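Local coordinates for multidrug resistance protein (Vibrio cholerae, PDB 1YC9) that probably forms the trimeric outer-membrane exit duct of a drug efflux pump, contributing to multidrug resistance in this pathogen, at residues A[160-174]-A[405-417]. The protein carries 1 engineered substitution. Residues are numbered along the deposited sequence; the frame is centred on the assembly and turned at random.
Sequences NQETVHAALQVRNKT and EESLLNNQRALVN
L409 and T163 show how two nearly antiparallel helices (165°) interlock by knobs into holes. L409 fits among T163, V164, A167 and R171, its CG swung anti to the backbone N (chi1 -179°) and CD1 lying 3.9 Å from A167 CB; T163 returns the insertion among L409, Q412, R413 and V416, with CG2 3.7 Å from Q412 CB. Polar pairs finish both ends. R413 NE donates almost straight (167°) to N160 OD1, 2.9 Å away and in the carbonyl plane, while V164 CG2 lies over one face of the guanidinium. This knobs-into-holes meshing is part of the helical barrel of the outer membrane factor fold, where helices 117-183 and 398-433 run side by side. At the other end the R171 guanidinium and E405 carboxylate stack nearly parallel; R171 NE and E405 OE1 are 3.5 Å apart, but the oxygen sits well out of the guanidinium plane, so the salt bridge is electrostatic, with no N-H directed at that oxygen. Two waters line the seam: one bridges T163 O and Q412 OE1, the other Q412 OE1 and R171 NH2. Farther out, E205 on helix 189-223 forms a salt bridge with R413 NH1, and R156 O accepts from N160 ND2, fixing the amide's rotation.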
loop_
_atom_site.group_PDB
_atom_site.type_symbol
_atom_site.label_atom_id
_atom_site.label_comp_id
_atom_site.label_asym_id
_atom_site.label_seq_id
_atom_site.Cartn_x
_atom_site.Cartn_y
_atom_site.Cartn_z
ATOM N N ASN A 160 10.762 -25.073 18.453
ATOM C CA ASN A 160 9.656 -25.105 19.383
ATOM C C ASN A 160 8.961 -26.480 19.350
ATOM O O ASN A 160 8.587 -26.982 20.398
ATOM C CB ASN A 160 8.676 -23.970 19.101
ATOM C CG ASN A 160 9.095 -22.679 19.754
ATOM O OD1 ASN A 160 8.675 -22.366 20.830
ATOM N ND2 ASN A 160 9.962 -21.920 19.085
ATOM N N GLN A 161 8.886 -27.110 18.174
ATOM C CA GLN A 161 8.366 -28.447 18.084
ATOM C C GLN A 161 9.208 -29.420 18.930
ATOM O O GLN A 161 8.654 -30.183 19.706
ATOM C CB GLN A 161 8.281 -28.912 16.660
ATOM C CG GLN A 161 7.823 -30.399 16.527
ATOM C CD GLN A 161 7.845 -30.900 15.112
ATOM O OE1 GLN A 161 8.906 -31.039 14.509
ATOM N NE2 GLN A 161 6.696 -31.198 14.591
ATOM N N GLU A 162 10.533 -29.363 18.824
ATOM C CA GLU A 162 11.366 -30.301 19.570
ATOM C C GLU A 162 11.167 -30.098 21.074
ATOM O O GLU A 162 10.978 -31.065 21.854
ATOM C CB GLU A 162 12.825 -30.104 19.197
ATOM C CG GLU A 162 13.698 -31.278 19.565
ATOM C CD GLU A 162 15.060 -31.175 18.916
ATOM O OE1 GLU A 162 15.867 -30.430 19.478
ATOM O OE2 GLU A 162 15.310 -31.819 17.859
ATOM N N THR A 163 11.193 -28.849 21.487
ATOM C CA THR A 163 11.027 -28.464 22.890
ATOM C C THR A 163 9.681 -28.886 23.499
ATOM O O THR A 163 9.611 -29.464 24.629
ATOM C CB THR A 163 11.168 -26.960 22.986
ATOM O OG1 THR A 163 12.493 -26.592 22.567
ATOM C CG2 THR A 163 11.041 -26.445 24.417
ATOM N N VAL A 164 8.629 -28.658 22.736
ATOM C CA VAL A 164 7.280 -28.956 23.219
ATOM C C VAL A 164 7.020 -30.489 23.178
ATOM O O VAL A 164 6.406 -31.042 24.096
ATOM C CB VAL A 164 6.214 -28.102 22.478
ATOM C CG1 VAL A 164 4.780 -28.553 22.810
ATOM C CG2 VAL A 164 6.365 -26.627 22.819
ATOM N N HIS A 165 7.494 -31.160 22.148
ATOM C CA HIS A 165 7.370 -32.614 22.049
ATOM C C HIS A 165 8.103 -33.289 23.226
ATOM O O HIS A 165 7.548 -34.199 23.861
ATOM C CB HIS A 165 7.889 -33.104 20.702
ATOM C CG HIS A 165 7.891 -34.585 20.554
ATOM N ND1 HIS A 165 8.851 -35.382 21.135
ATOM C CD2 HIS A 165 7.087 -35.416 19.848
ATOM C CE1 HIS A 165 8.605 -36.649 20.841
ATOM N NE2 HIS A 165 7.555 -36.694 20.045
ATOM N N ALA A 166 9.318 -32.828 23.536
ATOM C CA ALA A 166 10.090 -33.376 24.664
ATOM C C ALA A 166 9.378 -33.117 25.977
ATOM O O ALA A 166 9.303 -34.037 26.837
ATOM C CB ALA A 166 11.485 -32.801 24.724
ATOM N N ALA A 167 8.834 -31.911 26.155
ATOM C CA ALA A 167 8.041 -31.639 27.324
ATOM C C ALA A 167 6.811 -32.568 27.387
ATOM O O ALA A 167 6.476 -33.052 28.479
ATOM C CB ALA A 167 7.608 -30.184 27.421
ATOM N N LEU A 168 6.163 -32.809 26.241
ATOM C CA LEU A 168 4.987 -33.695 26.201
ATOM C C LEU A 168 5.341 -35.080 26.717
ATOM O O LEU A 168 4.512 -35.693 27.403
ATOM C CB LEU A 168 4.387 -33.800 24.800
ATOM C CG LEU A 168 3.150 -34.672 24.618
ATOM C CD1 LEU A 168 2.037 -34.267 25.550
ATOM C CD2 LEU A 168 2.745 -34.682 23.149
ATOM N N GLN A 169 6.525 -35.585 26.366
ATOM C CA GLN A 169 6.913 -36.939 26.781
ATOM C C GLN A 169 7.003 -37.006 28.289
ATOM O O GLN A 169 6.541 -37.989 28.916
ATOM C CB GLN A 169 8.218 -37.393 26.150
ATOM C CG GLN A 169 8.232 -37.480 24.637
ATOM C CD GLN A 169 6.920 -37.911 24.015
ATOM O OE1 GLN A 169 6.555 -39.098 24.070
ATOM N NE2 GLN A 169 6.211 -36.956 23.385
ATOM N N VAL A 170 7.522 -35.929 28.867
ATOM C CA VAL A 170 7.610 -35.777 30.291
ATOM C C VAL A 170 6.225 -35.661 30.966
ATOM O O VAL A 170 5.975 -36.343 31.985
ATOM C CB VAL A 170 8.516 -34.581 30.644
ATOM C CG1 VAL A 170 8.460 -34.263 32.137
ATOM C CG2 VAL A 170 9.969 -34.898 30.212
ATOM N N ARG A 171 5.352 -34.815 30.419
ATOM C CA ARG A 171 3.998 -34.662 30.927
ATOM C C ARG A 171 3.233 -35.980 30.972
ATOM O O ARG A 171 2.488 -36.208 31.929
ATOM C CB ARG A 171 3.167 -33.633 30.118
ATOM C CG ARG A 171 3.765 -32.233 30.031
ATOM C CD ARG A 171 4.139 -31.629 31.332
ATOM N NE ARG A 171 4.883 -30.365 31.269
ATOM C CZ ARG A 171 6.200 -30.251 31.038
ATOM N NH1 ARG A 171 6.971 -31.313 30.786
ATOM N NH2 ARG A 171 6.759 -29.052 31.078
ATOM N N ASN A 172 3.388 -36.800 29.943
ATOM C CA ASN A 172 2.787 -38.115 29.868
ATOM C C ASN A 172 3.389 -39.033 30.943
ATOM O O ASN A 172 2.649 -39.771 31.622
ATOM C CB ASN A 172 2.949 -38.703 28.474
ATOM C CG ASN A 172 2.054 -38.004 27.439
ATOM O OD1 ASN A 172 1.105 -37.342 27.798
ATOM N ND2 ASN A 172 2.364 -38.166 26.172
ATOM N N LYS A 173 4.707 -38.920 31.153
ATOM C CA LYS A 173 5.392 -39.718 32.195
ATOM C C LYS A 173 4.914 -39.309 33.594
ATOM O O LYS A 173 4.820 -40.141 34.489
ATOM C CB LYS A 173 6.933 -39.606 32.091
ATOM C CG LYS A 173 7.600 -40.593 31.127
ATOM C CD LYS A 173 7.640 -41.987 31.758
ATOM C CE LYS A 173 8.439 -43.031 30.942
ATOM N NZ LYS A 173 8.415 -44.320 31.710
ATOM N N THR A 174 4.557 -38.053 33.770
ATOM C CA THR A 174 4.064 -37.560 35.033
ATOM C C THR A 174 2.635 -38.043 35.318
ATOM O O THR A 174 2.298 -38.385 36.464
ATOM C CB THR A 174 4.098 -36.052 35.035
ATOM O OG1 THR A 174 5.448 -35.612 34.839
ATOM C CG2 THR A 174 3.715 -35.479 36.381
ATOM N N GLU A 405 7.645 -27.513 36.113
ATOM C CA GLU A 405 7.506 -27.981 34.751
ATOM C C GLU A 405 7.124 -26.793 33.837
ATOM O O GLU A 405 7.657 -26.627 32.748
ATOM C CB GLU A 405 6.348 -29.008 34.666
ATOM C CG GLU A 405 6.765 -30.423 34.970
ATOM C CD GLU A 405 5.660 -31.420 34.728
ATOM O OE1 GLU A 405 4.486 -30.990 34.706
ATOM O OE2 GLU A 405 5.966 -32.614 34.537
ATOM N N GLU A 406 6.186 -26.005 34.315
ATOM C CA GLU A 406 5.628 -24.877 33.541
ATOM C C GLU A 406 6.701 -23.783 33.340
ATOM O O GLU A 406 6.905 -23.274 32.210
ATOM C CB GLU A 406 4.463 -24.317 34.332
ATOM C CG GLU A 406 3.861 -23.069 33.735
ATOM C CD GLU A 406 2.617 -23.348 32.995
ATOM O OE1 GLU A 406 2.485 -24.468 32.434
ATOM O OE2 GLU A 406 1.784 -22.430 33.004
ATOM N N SER A 407 7.377 -23.447 34.433
ATOM C CA SER A 407 8.447 -22.464 34.436
ATOM C C SER A 407 9.546 -22.916 33.482
ATOM O O SER A 407 10.027 -22.097 32.679
ATOM C CB SER A 407 8.981 -22.249 35.866
ATOM O OG SER A 407 10.239 -21.587 35.835
ATOM N N LEU A 408 9.926 -24.202 33.532
ATOM C CA LEU A 408 10.947 -24.757 32.631
ATOM C C LEU A 408 10.576 -24.634 31.167
ATOM O O LEU A 408 11.327 -24.138 30.370
ATOM C CB LEU A 408 11.285 -26.211 32.938
ATOM C CG LEU A 408 12.296 -26.867 31.983
ATOM C CD1 LEU A 408 13.629 -26.131 32.026
ATOM C CD2 LEU A 408 12.467 -28.329 32.320
ATOM N N LEU A 409 9.395 -25.114 30.819
ATOM C CA LEU A 409 8.925 -25.047 29.462
ATOM C C LEU A 409 8.842 -23.600 28.962
ATOM O O LEU A 409 9.177 -23.373 27.836
ATOM C CB LEU A 409 7.555 -25.733 29.310
ATOM C CG LEU A 409 6.949 -25.737 27.888
ATOM C CD1 LEU A 409 7.926 -26.318 26.878
ATOM C CD2 LEU A 409 5.581 -26.571 27.811
ATOM N N ASN A 410 8.332 -22.676 29.753
ATOM C CA ASN A 410 8.194 -21.288 29.328
ATOM C C ASN A 410 9.580 -20.713 29.008
ATOM O O ASN A 410 9.778 -20.090 27.976
ATOM C CB ASN A 410 7.505 -20.443 30.395
ATOM C CG ASN A 410 6.035 -20.712 30.466
ATOM O OD1 ASN A 410 5.470 -21.245 29.507
ATOM N ND2 ASN A 410 5.413 -20.360 31.583
ATOM N N ASN A 411 10.553 -21.018 29.868
ATOM C CA ASN A 411 11.916 -20.518 29.689
ATOM C C ASN A 411 12.651 -21.185 28.534
ATOM O O ASN A 411 13.367 -20.527 27.818
ATOM C CB ASN A 411 12.724 -20.626 30.991
ATOM C CG ASN A 411 12.138 -19.804 32.121
ATOM O OD1 ASN A 411 11.656 -18.735 31.892
ATOM N ND2 ASN A 411 12.283 -20.261 33.347
ATOM N N GLN A 412 12.401 -22.466 28.297
ATOM C CA GLN A 412 12.985 -23.178 27.190
ATOM C C GLN A 412 12.486 -22.611 25.875
ATOM O O GLN A 412 13.240 -22.467 24.945
ATOM C CB GLN A 412 12.653 -24.668 27.248
ATOM C CG GLN A 412 13.424 -25.433 28.279
ATOM C CD GLN A 412 12.947 -26.888 28.373
ATOM O OE1 GLN A 412 11.728 -27.199 28.227
ATOM N NE2 GLN A 412 13.897 -27.786 28.613
ATOM N N ARG A 413 11.199 -22.292 25.798
ATOM C CA ARG A 413 10.675 -21.706 24.583
ATOM C C ARG A 413 11.241 -20.315 24.353
ATOM O O ARG A 413 11.592 -19.982 23.214
ATOM C CB ARG A 413 9.166 -21.705 24.636
ATOM C CG ARG A 413 8.720 -23.128 24.445
ATOM C CD ARG A 413 7.261 -23.284 24.305
ATOM N NE ARG A 413 6.833 -22.995 22.933
ATOM C CZ ARG A 413 5.546 -22.840 22.611
ATOM N NH1 ARG A 413 4.634 -22.976 23.568
ATOM N NH2 ARG A 413 5.170 -22.562 21.364
ATOM N N ALA A 414 11.338 -19.527 25.420
ATOM C CA ALA A 414 11.928 -18.187 25.345
ATOM C C ALA A 414 13.338 -18.289 24.838
ATOM O O ALA A 414 13.757 -17.537 23.978
ATOM C CB ALA A 414 11.856 -17.476 26.690
ATOM N N LEU A 415 14.087 -19.247 25.359
ATOM C CA LEU A 415 15.457 -19.449 24.884
ATOM C C LEU A 415 15.565 -19.806 23.434
ATOM O O LEU A 415 16.367 -19.216 22.721
ATOM C CB LEU A 415 16.167 -20.481 25.757
ATOM C CG LEU A 415 17.626 -20.722 25.392
ATOM C CD1 LEU A 415 18.431 -19.437 25.379
ATOM C CD2 LEU A 415 18.210 -21.724 26.397
ATOM N N VAL A 416 14.767 -20.765 22.970
ATOM C CA VAL A 416 14.779 -21.194 21.576
ATOM C C VAL A 416 14.414 -19.977 20.709
ATOM O O VAL A 416 14.970 -19.780 19.648
ATOM C CB VAL A 416 13.748 -22.341 21.378
ATOM C CG1 VAL A 416 13.076 -22.296 20.039
ATOM C CG2 VAL A 416 14.385 -23.704 21.662
ATOM N N ASN A 417 13.458 -19.160 21.148
ATOM C CA ASN A 417 13.098 -18.013 20.338
ATOM C C ASN A 417 14.241 -16.970 20.233
ATOM O O ASN A 417 14.382 -16.298 19.191
ATOM C CB ASN A 417 11.839 -17.358 20.852
ATOM C CG ASN A 417 10.618 -18.227 20.668
ATOM O OD1 ASN A 417 9.592 -18.076 21.379
ATOM N ND2 ASN A 417 10.698 -19.123 19.748
HETATM O O HOH W 1 11.454 -29.452 26.687
HETATM O O HOH W 2 9.684 -28.659 29.974
#